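Local coordinates for SnoaL-like domain protein (PDB 6P44) that probably catalyses the isomerisation of a steroid double bond, as a ketosteroid isomerase of the SnoaL-like, NTF2-type fold, at residues B[9-14]-B[77-82]; B[24-29]-B[53-58]; B[99-104]-B[108-113]. The protein carries 1 engineered substitution. One frame throughout, in Å; residues are numbered along the deposited sequence. Where two conformers were deposited one is given.

From the N terminus, helix 4-20 runs over the curved sheet, and interaction 1 joins it to strand 76-85, closing a loop of 62 residues. Interaction 2 is nested inside that loop: helix 23-29, which follows helix 4-20, packs on the turn after helix 48-54, closing a loop of 23 residues. Interaction 3 comes later in series, a hairpin closing a three-residue turn between strands 92-102 and 108-121, the first of which neighbours strand 76-85 in the sheet. Interactions 1 and 2 meet through the hydroxyls of Tyr14 and Tyr55, interactions 2 and 3 through the backbone of Leu29 and Ile108, and interactions 1 and 3 through that of Val77 and Met100. All three border the 3,4-dinitrophenol pocket.

Interaction 1: residues B[9-14]-B[77-82]; sequences NTVHRY and VAFYWT. With DNX (3,4-dinitrophenol), chain H.
Val11 meets the strand through both of its methyls, and these apolar contacts join helix 4-20 to strand 76-85. CG1 sits over the centre of the Phe79 ring in a CH-pi contact, 3.6 Å from the ring centroid and 7° off the ring normal, while CG2 meets Val77 CG1 tip to tip at 3.9 Å. With CG1 anti to the backbone N (chi1 171°), the two branches fork between ring and valine; a beta-branched side chain suits a place with two partners. Along the strand, Phe79 CE2 lies over the rim of one face of the Trp81 indole, carrying the apolar layer on toward the ligand.

The polar contact lies one helical turn further on. Tyr14 OH and the phenol oxygen O1 of 3,4-dinitrophenol are hydrogen-bonded at a very short 2.5 Å, O1 lying in the plane of the tyrosine ring at its edge. Trp81 turns the edge of its indole to the ligand, CZ2 lying 3.5 Å from O1, and its NE1 is hydrogen-bonded to Ser98 OG.

Tyr55 OH is a second partner of Tyr14 OH. Such a short bond, backed by the second phenol, is consistent with stabilisation of a negatively charged oxygen, as in the oxyanion hole of ketosteroid isomerases.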
loop_
_atom_site.group_PDB
_atom_site.type_symbol
_atom_site.label_atom_id
_atom_site.label_comp_id
_atom_site.label_asym_id
_atom_site.label_seq_id
_atom_site.Cartn_x
_atom_site.Cartn_y
_atom_site.Cartn_z
ATOM N N ASN B 9 -8.039 -14.670 -1.020
ATOM C CA ASN B 9 -8.239 -15.652 -2.075
ATOM C C ASN B 9 -8.340 -14.975 -3.433
ATOM O O ASN B 9 -7.809 -15.477 -4.428
ATOM C CB ASN B 9 -9.515 -16.451 -1.817
ATOM C CG ASN B 9 -9.382 -17.429 -0.654
ATOM O OD1 ASN B 9 -8.280 -17.746 -0.198
ATOM N ND2 ASN B 9 -10.516 -17.914 -0.168
ATOM N N THR B 10 -9.060 -13.858 -3.499
ATOM C CA THR B 10 -9.196 -13.164 -4.772
ATOM C C THR B 10 -7.857 -12.640 -5.267
ATOM O O THR B 10 -7.572 -12.712 -6.467
ATOM C CB THR B 10 -10.234 -12.053 -4.641
ATOM O OG1 THR B 10 -11.487 -12.657 -4.273
ATOM C CG2 THR B 10 -10.370 -11.246 -5.944
ATOM N N VAL B 11 -7.025 -12.114 -4.363
ATOM C CA VAL B 11 -5.682 -11.704 -4.758
ATOM C C VAL B 11 -4.914 -12.876 -5.351
ATOM O O VAL B 11 -4.221 -12.731 -6.362
ATOM C CB VAL B 11 -4.923 -11.041 -3.594
ATOM C CG1 VAL B 11 -3.465 -10.839 -3.967
ATOM C CG2 VAL B 11 -5.572 -9.701 -3.236
ATOM N N HIS B 12 -4.999 -14.049 -4.726
ATOM C CA HIS B 12 -4.287 -15.194 -5.284
ATOM C C HIS B 12 -4.807 -15.560 -6.673
ATOM O O HIS B 12 -4.020 -15.938 -7.549
ATOM C CB HIS B 12 -4.335 -16.374 -4.325
ATOM C CG HIS B 12 -3.343 -16.271 -3.218
ATOM N ND1 HIS B 12 -2.091 -16.843 -3.282
ATOM C CD2 HIS B 12 -3.416 -15.666 -2.010
ATOM C CE1 HIS B 12 -1.438 -16.592 -2.163
ATOM N NE2 HIS B 12 -2.218 -15.878 -1.374
ATOM N N ARG B 13 -6.099 -15.410 -6.925
ATOM C CA ARG B 13 -6.558 -15.728 -8.269
ATOM C C ARG B 13 -6.144 -14.655 -9.266
ATOM O O ARG B 13 -5.866 -14.969 -10.430
ATOM C CB ARG B 13 -8.053 -15.954 -8.276
ATOM C CG ARG B 13 -8.416 -17.191 -7.510
ATOM C CD ARG B 13 -9.805 -17.621 -7.847
ATOM N NE ARG B 13 -10.754 -16.518 -7.734
ATOM C CZ ARG B 13 -11.197 -16.023 -6.585
ATOM N NH1 ARG B 13 -10.774 -16.524 -5.435
ATOM N NH2 ARG B 13 -12.058 -15.013 -6.584
ATOM N N TYR B 14 -6.074 -13.396 -8.828
ATOM C CA TYR B 14 -5.514 -12.355 -9.676
ATOM C C TYR B 14 -4.102 -12.724 -10.100
ATOM O O TYR B 14 -3.759 -12.668 -11.285
ATOM C CB TYR B 14 -5.530 -11.032 -8.898
ATOM C CG TYR B 14 -4.806 -9.916 -9.588
ATOM C CD1 TYR B 14 -5.364 -9.288 -10.678
ATOM C CD2 TYR B 14 -3.558 -9.491 -9.160
ATOM C CE1 TYR B 14 -4.714 -8.274 -11.332
ATOM C CE2 TYR B 14 -2.892 -8.462 -9.811
ATOM C CZ TYR B 14 -3.484 -7.848 -10.895
ATOM O OH TYR B 14 -2.854 -6.825 -11.575
ATOM N N VAL B 77 -6.546 -5.394 0.864
ATOM C CA VAL B 77 -5.401 -6.295 0.927
ATOM C C VAL B 77 -4.181 -5.535 0.426
ATOM O O VAL B 77 -4.195 -5.006 -0.692
ATOM C CB VAL B 77 -5.591 -7.569 0.085
ATOM C CG1 VAL B 77 -4.378 -8.478 0.266
ATOM C CG2 VAL B 77 -6.868 -8.317 0.460
ATOM N N ALA B 78 -3.140 -5.466 1.247
ATOM C CA ALA B 78 -1.840 -4.951 0.835
ATOM C C ALA B 78 -0.917 -6.135 0.672
ATOM O O ALA B 78 -0.882 -7.016 1.537
ATOM C CB ALA B 78 -1.249 -3.993 1.865
ATOM N N PHE B 79 -0.190 -6.179 -0.439
ATOM C CA PHE B 79 0.681 -7.316 -0.702
ATOM C C PHE B 79 1.955 -6.876 -1.390
ATOM O O PHE B 79 1.944 -5.981 -2.237
ATOM C CB PHE B 79 -0.013 -8.472 -1.446
ATOM C CG PHE B 79 -0.754 -8.099 -2.714
ATOM C CD1 PHE B 79 -1.941 -7.373 -2.693
ATOM C CD2 PHE B 79 -0.283 -8.544 -3.936
ATOM C CE1 PHE B 79 -2.633 -7.096 -3.881
ATOM C CE2 PHE B 79 -0.964 -8.246 -5.115
ATOM C CZ PHE B 79 -2.135 -7.543 -5.076
ATOM N N TYR B 80 3.055 -7.492 -0.974
ATOM C CA TYR B 80 4.378 -7.246 -1.526
ATOM C C TYR B 80 4.770 -8.527 -2.250
ATOM O O TYR B 80 4.711 -9.616 -1.663
ATOM C CB TYR B 80 5.331 -6.930 -0.369
ATOM C CG TYR B 80 6.752 -6.565 -0.726
ATOM C CD1 TYR B 80 7.072 -5.897 -1.900
ATOM C CD2 TYR B 80 7.790 -6.900 0.132
ATOM C CE1 TYR B 80 8.387 -5.569 -2.197
ATOM C CE2 TYR B 80 9.096 -6.576 -0.166
ATOM C CZ TYR B 80 9.391 -5.913 -1.326
ATOM O OH TYR B 80 10.709 -5.594 -1.624
ATOM N N TRP B 81 5.068 -8.412 -3.542
ATOM C CA TRP B 81 5.137 -9.581 -4.403
ATOM C C TRP B 81 6.107 -9.338 -5.547
ATOM O O TRP B 81 6.528 -8.211 -5.806
ATOM C CB TRP B 81 3.755 -9.956 -4.927
ATOM C CG TRP B 81 3.091 -8.913 -5.776
ATOM C CD1 TRP B 81 2.582 -7.716 -5.364
ATOM C CD2 TRP B 81 2.827 -8.998 -7.180
ATOM N NE1 TRP B 81 2.017 -7.053 -6.421
ATOM C CE2 TRP B 81 2.144 -7.820 -7.549
ATOM C CE3 TRP B 81 3.083 -9.964 -8.158
ATOM C CZ2 TRP B 81 1.731 -7.575 -8.860
ATOM C CZ3 TRP B 81 2.679 -9.721 -9.457
ATOM C CH2 TRP B 81 2.004 -8.546 -9.796
ATOM N N THR B 82 6.493 -10.428 -6.202
ATOM C CA THR B 82 7.363 -10.341 -7.364
ATOM C C THR B 82 6.678 -10.910 -8.599
ATOM O O THR B 82 5.922 -11.886 -8.523
ATOM C CB THR B 82 8.700 -11.060 -7.151
ATOM O OG1 THR B 82 8.484 -12.465 -7.061
ATOM C CG2 THR B 82 9.377 -10.583 -5.893
HETATM C C1 DNX H . 0.201 -5.597 -11.561
HETATM C C2 DNX H . 0.117 -6.171 -12.820
HETATM C C3 DNX H . 1.068 -5.851 -13.762
HETATM N N3 DNX H . 0.918 -6.464 -15.082
HETATM C C4 DNX H . 2.105 -4.980 -13.463
HETATM N N4 DNX H . 3.123 -4.609 -14.444
HETATM C C5 DNX H . 2.192 -4.420 -12.203
HETATM C C6 DNX H . 1.236 -4.725 -11.251
HETATM O O1 DNX H . -0.746 -5.905 -10.634
HETATM O O31 DNX H . 0.219 -5.898 -15.905
HETATM O O32 DNX H . 1.475 -7.532 -15.294
HETATM O O41 DNX H . 3.535 -3.461 -14.441
HETATM O O42 DNX H . 3.527 -5.468 -15.213
#

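Interaction 2: residues B[24-29]-B[53-58]; sequences DEIAAL and GFYGNL. With DNX (3,4-dinitrophenol), chain H.
Ile26 presses its CG2 methyl onto the Tyr55 ring, 3.6 Å from the centroid and 9° off the ring normal, a CH-pi contact over the middle of the face. Its other branch goes further: CD1 lies 3.9 Å from Tyr55 CD1 and 4.0 Å from Leu58 CD1. With CG2 anti to the backbone N and CG1 anti to the carbonyl carbon (chi1 -69°), the branches spread over the ring and toward the leucine. The isoleucine crosses both partners at about a right angle, and its two unequal branches let one residue meet a flat ring and a leucine together. Leu58 in turn borders the ligand, with CD1 3.6 Å from nitro oxygen O32 of 3,4-dinitrophenol.

In the next shell, Tyr55 OH is hydrogen-bonded to the hydroxyls of Tyr14 and Tyr30, a chain of phenols that probably helps to hold the Tyr14 hydroxyl in position against the ligand. The turn is itself held by backbone bonds, Gly56 N to Gly53 O and Leu58 N to Tyr55 O, and the salt bridge of Asp24 with Arg52 links the two helices at the surface.

Around this core, Ile26 also packs on Tyr14, Phe17 and Val18 of helix 4-20, Tyr55 rests on Met111, and the backbone of Leu29 is bonded to that of Ile108, so that helix 23-29 is wedged between helix 4-20, the turn after helix 48-54 and strand 108-121.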
loop_
_atom_site.group_PDB
_atom_site.type_symbol
_atom_site.label_atom_id
_atom_site.label_comp_id
_atom_site.label_asym_id
_atom_site.label_seq_id
_atom_site.Cartn_x
_atom_site.Cartn_y
_atom_site.Cartn_z
ATOM N N ASP B 24 -8.934 -11.725 -19.707
ATOM C CA ASP B 24 -10.375 -11.842 -19.509
ATOM C C ASP B 24 -10.677 -12.265 -18.083
ATOM O O ASP B 24 -11.569 -11.709 -17.433
ATOM C CB ASP B 24 -10.985 -12.860 -20.478
ATOM C CG ASP B 24 -11.054 -12.364 -21.918
ATOM O OD1 ASP B 24 -11.035 -11.135 -22.152
ATOM O OD2 ASP B 24 -11.161 -13.225 -22.822
ATOM N N GLU B 25 -9.926 -13.237 -17.570
ATOM C CA GLU B 25 -10.142 -13.702 -16.205
ATOM C C GLU B 25 -9.739 -12.646 -15.181
ATOM O O GLU B 25 -10.345 -12.562 -14.106
ATOM C CB GLU B 25 -9.381 -15.013 -15.982
ATOM C CG GLU B 25 -10.000 -16.240 -16.667
ATOM C CD GLU B 25 -9.991 -16.159 -18.188
ATOM O OE1 GLU B 25 -9.348 -15.242 -18.744
ATOM O OE2 GLU B 25 -10.632 -17.018 -18.828
ATOM N N ILE B 26 -8.724 -11.836 -15.484
ATOM C CA ILE B 26 -8.375 -10.730 -14.599
ATOM C C ILE B 26 -9.524 -9.745 -14.538
ATOM O O ILE B 26 -9.958 -9.331 -13.461
ATOM C CB ILE B 26 -7.097 -10.032 -15.091
ATOM C CG1 ILE B 26 -5.877 -10.943 -14.909
ATOM C CG2 ILE B 26 -6.923 -8.725 -14.335
ATOM C CD1 ILE B 26 -4.628 -10.446 -15.605
ATOM N N ALA B 27 -10.002 -9.318 -15.707
ATOM C CA ALA B 27 -11.022 -8.279 -15.736
ATOM C C ALA B 27 -12.278 -8.713 -15.004
ATOM O O ALA B 27 -12.956 -7.883 -14.395
ATOM C CB ALA B 27 -11.345 -7.893 -17.179
ATOM N N ALA B 28 -12.595 -10.008 -15.036
ATOM C CA ALA B 28 -13.796 -10.486 -14.372
ATOM C C ALA B 28 -13.706 -10.378 -12.855
ATOM O O ALA B 28 -14.740 -10.418 -12.182
ATOM C CB ALA B 28 -14.057 -11.939 -14.780
ATOM N N LEU B 29 -12.500 -10.257 -12.302
ATOM C CA LEU B 29 -12.363 -10.065 -10.863
ATOM C C LEU B 29 -12.723 -8.653 -10.431
ATOM O O LEU B 29 -13.006 -8.431 -9.247
ATOM C CB LEU B 29 -10.927 -10.354 -10.417
ATOM C CG LEU B 29 -10.440 -11.781 -10.640
ATOM C CD1 LEU B 29 -9.018 -11.896 -10.155
ATOM C CD2 LEU B 29 -11.330 -12.784 -9.912
ATOM N N GLY B 53 -8.942 -3.566 -21.396
ATOM C CA GLY B 53 -8.020 -3.107 -22.422
ATOM C C GLY B 53 -6.617 -2.945 -21.877
ATOM O O GLY B 53 -5.632 -3.312 -22.526
ATOM N N PHE B 54 -6.504 -2.377 -20.674
ATOM C CA PHE B 54 -5.198 -2.192 -20.044
ATOM C C PHE B 54 -4.448 -3.512 -19.939
ATOM O O PHE B 54 -3.262 -3.597 -20.282
ATOM C CB PHE B 54 -5.387 -1.576 -18.657
ATOM C CG PHE B 54 -4.122 -1.518 -17.836
ATOM C CD1 PHE B 54 -3.203 -0.496 -18.029
ATOM C CD2 PHE B 54 -3.845 -2.487 -16.883
ATOM C CE1 PHE B 54 -2.035 -0.439 -17.283
ATOM C CE2 PHE B 54 -2.681 -2.433 -16.136
ATOM C CZ PHE B 54 -1.773 -1.406 -16.338
ATOM N N TYR B 55 -5.122 -4.553 -19.454
ATOM C CA TYR B 55 -4.470 -5.837 -19.251
ATOM C C TYR B 55 -4.286 -6.628 -20.542
ATOM O O TYR B 55 -3.715 -7.722 -20.504
ATOM C CB TYR B 55 -5.269 -6.665 -18.249
ATOM C CG TYR B 55 -5.079 -6.270 -16.804
ATOM C CD1 TYR B 55 -3.938 -6.634 -16.106
ATOM C CD2 TYR B 55 -6.066 -5.573 -16.126
ATOM C CE1 TYR B 55 -3.772 -6.287 -14.774
ATOM C CE2 TYR B 55 -5.903 -5.219 -14.794
ATOM C CZ TYR B 55 -4.770 -5.596 -14.130
ATOM O OH TYR B 55 -4.628 -5.257 -12.813
ATOM N N GLY B 56 -4.715 -6.091 -21.684
ATOM C CA GLY B 56 -4.734 -6.874 -22.907
ATOM C C GLY B 56 -3.370 -7.372 -23.334
ATOM O O GLY B 56 -3.263 -8.414 -23.985
ATOM N N ASN B 57 -2.310 -6.646 -22.979
ATOM C CA ASN B 57 -0.970 -7.036 -23.394
ATOM C C ASN B 57 -0.462 -8.279 -22.679
ATOM O O ASN B 57 0.556 -8.842 -23.098
ATOM C CB ASN B 57 0.012 -5.878 -23.171
ATOM C CG ASN B 57 -0.069 -5.296 -21.765
ATOM O OD1 ASN B 57 -0.758 -5.820 -20.903
ATOM N ND2 ASN B 57 0.635 -4.194 -21.540
ATOM N N LEU B 58 -1.123 -8.716 -21.613
ATOM C CA LEU B 58 -0.723 -9.954 -20.965
ATOM C C LEU B 58 -1.253 -11.186 -21.673
ATOM O O LEU B 58 -0.907 -12.295 -21.264
ATOM C CB LEU B 58 -1.216 -9.991 -19.513
ATOM C CG LEU B 58 -0.555 -9.059 -18.501
ATOM C CD1 LEU B 58 -1.092 -9.349 -17.096
ATOM C CD2 LEU B 58 0.968 -9.191 -18.542
HETATM C C1 DNX H . 0.201 -5.597 -11.561
HETATM C C2 DNX H . 0.117 -6.171 -12.820
HETATM C C3 DNX H . 1.068 -5.851 -13.762
HETATM N N3 DNX H . 0.918 -6.464 -15.082
HETATM C C4 DNX H . 2.105 -4.980 -13.463
HETATM N N4 DNX H . 3.123 -4.609 -14.444
HETATM C C5 DNX H . 2.192 -4.420 -12.203
HETATM C C6 DNX H . 1.236 -4.725 -11.251
HETATM O O1 DNX H . -0.746 -5.905 -10.634
HETATM O O31 DNX H . 0.219 -5.898 -15.905
HETATM O O32 DNX H . 1.475 -7.532 -15.294
HETATM O O41 DNX H . 3.535 -3.461 -14.441
HETATM O O42 DNX H . 3.527 -5.468 -15.213
#

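Interaction 3: residues B[99-104]-B[108-113]; sequences VMTFND and IKSMKA
Thr101 and Ser110 each place a hydroxyl between the backbone N and the carbonyl carbon (chi1 73° and 70°), which brings OG1 and OG to 2.7 Å from each other in a hydrogen bond across an antiparallel beta hairpin. The motif is a hairpin with a classic beta bulge: Lys109 and Ser110 both face Thr101, and the register shifts by one between Thr101 and Phe102. Short hydroxyl side chains suit this partly exposed face, since each can pair with its cross-strand neighbour.

The bulge shows in the backbone. Thr101 O accepts a bond from Lys109 N at 2.8 Å and only a weak one from Ser110 N at 3.4 Å, whereas Thr101 N donates to Ser110 O. Beyond this the pairing is regular: Val99 and Lys112 form a hydrogen-bonded pair, Val99 N to Lys112 O and Lys112 N to Val99 O, each 2.9 Å.

On the buried face Met100 and Met111 form a non-hydrogen-bonded pair. Met100 runs out extended, so that its CE reaches Met111 CG at 3.7 Å while its SD lies 3.8 Å from Ile108 CD1. Unbranched, flexible thioethers suit this place, where the same two methionines also pack on Tyr14 and where Met111 lines the ligand pocket with Ala113. At the bulged end Phe102 runs alongside Ile108, its CE2 3.7 Å from Ile108 CG1.

Lys112 extends from the other face to a salt bridge with Glu76 of the second subunit, and Val99 packs on Tyr114 of that subunit, so the hairpin takes part in the dimer interface. Near the same face a water links the strands, donating to Val99 O and hydrogen-bonded to Ser110 OG at 2.8 Å.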
loop_
_atom_site.group_PDB
_atom_site.type_symbol
_atom_site.label_atom_id
_atom_site.label_comp_id
_atom_site.label_asym_id
_atom_site.label_seq_id
_atom_site.Cartn_x
_atom_site.Cartn_y
_atom_site.Cartn_z
ATOM N N VAL B 99 -1.921 -2.484 -3.390
ATOM C CA VAL B 99 -3.087 -2.427 -2.511
ATOM C C VAL B 99 -4.338 -2.574 -3.360
ATOM O O VAL B 99 -4.526 -1.846 -4.344
ATOM C CB VAL B 99 -3.148 -1.104 -1.720
ATOM C CG1 VAL B 99 -4.419 -1.021 -0.892
ATOM C CG2 VAL B 99 -1.937 -0.972 -0.811
ATOM N N MET B 100 -5.196 -3.508 -2.966
ATOM C CA MET B 100 -6.521 -3.653 -3.540
ATOM C C MET B 100 -7.580 -3.429 -2.468
ATOM O O MET B 100 -7.375 -3.741 -1.294
ATOM C CB MET B 100 -6.706 -5.041 -4.149
ATOM C CG MET B 100 -5.956 -5.210 -5.452
ATOM S SD MET B 100 -6.171 -6.892 -6.090
ATOM C CE MET B 100 -5.457 -6.702 -7.724
ATOM N N THR B 101 -8.713 -2.869 -2.876
ATOM C CA THR B 101 -9.882 -2.776 -2.021
ATOM C C THR B 101 -11.038 -3.465 -2.719
ATOM O O THR B 101 -11.033 -3.633 -3.940
ATOM C CB THR B 101 -10.251 -1.325 -1.675
ATOM O OG1 THR B 101 -10.812 -0.679 -2.819
ATOM C CG2 THR B 101 -9.036 -0.545 -1.179
ATOM N N PHE B 102 -12.013 -3.891 -1.919
ATOM C CA PHE B 102 -13.042 -4.819 -2.375
ATOM C C PHE B 102 -14.427 -4.304 -2.021
ATOM O O PHE B 102 -14.629 -3.716 -0.957
ATOM C CB PHE B 102 -12.790 -6.201 -1.725
ATOM C CG PHE B 102 -11.496 -6.791 -2.161
ATOM C CD1 PHE B 102 -10.310 -6.384 -1.565
ATOM C CD2 PHE B 102 -11.443 -7.673 -3.234
ATOM C CE1 PHE B 102 -9.106 -6.865 -1.999
ATOM C CE2 PHE B 102 -10.237 -8.180 -3.666
ATOM C CZ PHE B 102 -9.063 -7.747 -3.075
ATOM N N ASN B 103 -15.367 -4.541 -2.937
ATOM C CA ASN B 103 -16.767 -4.205 -2.749
ATOM C C ASN B 103 -17.448 -5.237 -1.854
ATOM O O ASN B 103 -16.849 -6.229 -1.423
ATOM C CB ASN B 103 -17.476 -4.122 -4.098
ATOM C CG ASN B 103 -17.187 -2.845 -4.813
ATOM O OD1 ASN B 103 -16.921 -1.826 -4.183
ATOM N ND2 ASN B 103 -17.231 -2.882 -6.132
ATOM N N ASP B 104 -18.730 -5.002 -1.577
ATOM C CA ASP B 104 -19.471 -5.920 -0.721
ATOM C C ASP B 104 -19.572 -7.311 -1.334
ATOM O O ASP B 104 -19.631 -8.306 -0.598
ATOM C CB ASP B 104 -20.871 -5.366 -0.447
ATOM C CG ASP B 104 -20.853 -4.154 0.464
ATOM O OD1 ASP B 104 -19.829 -3.929 1.146
ATOM O OD2 ASP B 104 -21.876 -3.440 0.517
ATOM N N ILE B 108 -13.059 -6.637 -6.984
ATOM C CA ILE B 108 -12.051 -5.607 -6.743
ATOM C C ILE B 108 -12.625 -4.247 -7.108
ATOM O O ILE B 108 -13.017 -4.019 -8.254
ATOM C CB ILE B 108 -10.760 -5.871 -7.532
ATOM C CG1 ILE B 108 -10.197 -7.263 -7.249
ATOM C CG2 ILE B 108 -9.735 -4.795 -7.190
ATOM C CD1 ILE B 108 -9.160 -7.685 -8.287
ATOM N N LYS B 109 -12.687 -3.345 -6.126
ATOM C CA LYS B 109 -13.124 -1.966 -6.349
ATOM C C LYS B 109 -11.984 -1.077 -6.847
ATOM O O LYS B 109 -12.194 -0.225 -7.717
ATOM C CB LYS B 109 -13.685 -1.407 -5.034
ATOM C CG LYS B 109 -14.064 0.079 -5.046
ATOM C CD LYS B 109 -14.484 0.529 -3.640
ATOM C CE LYS B 109 -14.904 1.994 -3.609
ATOM N NZ LYS B 109 -15.533 2.389 -2.309
ATOM N N SER B 110 -10.783 -1.249 -6.301
ATOM C CA SER B 110 -9.646 -0.439 -6.702
ATOM C C SER B 110 -8.369 -1.255 -6.594
ATOM O O SER B 110 -8.232 -2.117 -5.725
ATOM C CB SER B 110 -9.530 0.835 -5.856
ATOM O OG SER B 110 -9.146 0.573 -4.525
ATOM N N MET B 111 -7.422 -0.948 -7.477
ATOM C CA MET B 111 -6.065 -1.468 -7.371
ATOM C C MET B 111 -5.091 -0.317 -7.577
ATOM O O MET B 111 -5.306 0.553 -8.433
ATOM C CB MET B 111 -5.807 -2.560 -8.411
ATOM C CG MET B 111 -4.427 -3.195 -8.331
ATOM S SD MET B 111 -3.163 -2.282 -9.273
ATOM C CE MET B 111 -3.205 -3.209 -10.796
ATOM N N LYS B 112 -4.035 -0.312 -6.771
ATOM C CA LYS B 112 -2.926 0.623 -6.885
ATOM C C LYS B 112 -1.639 -0.186 -6.801
ATOM O O LYS B 112 -1.513 -1.059 -5.939
ATOM C CB LYS B 112 -2.968 1.680 -5.775
ATOM C CG LYS B 112 -4.025 2.731 -5.988
ATOM C CD LYS B 112 -3.986 3.809 -4.918
ATOM C CE LYS B 112 -4.958 4.906 -5.279
ATOM N NZ LYS B 112 -4.977 5.989 -4.262
ATOM N N ALA B 113 -0.696 0.096 -7.693
ATOM C CA ALA B 113 0.591 -0.596 -7.735
ATOM C C ALA B 113 1.730 0.409 -7.606
ATOM O O ALA B 113 1.776 1.412 -8.326
ATOM C CB ALA B 113 0.733 -1.421 -9.024
HETATM O O HOH W 1 -6.401 0.350 -4.200
#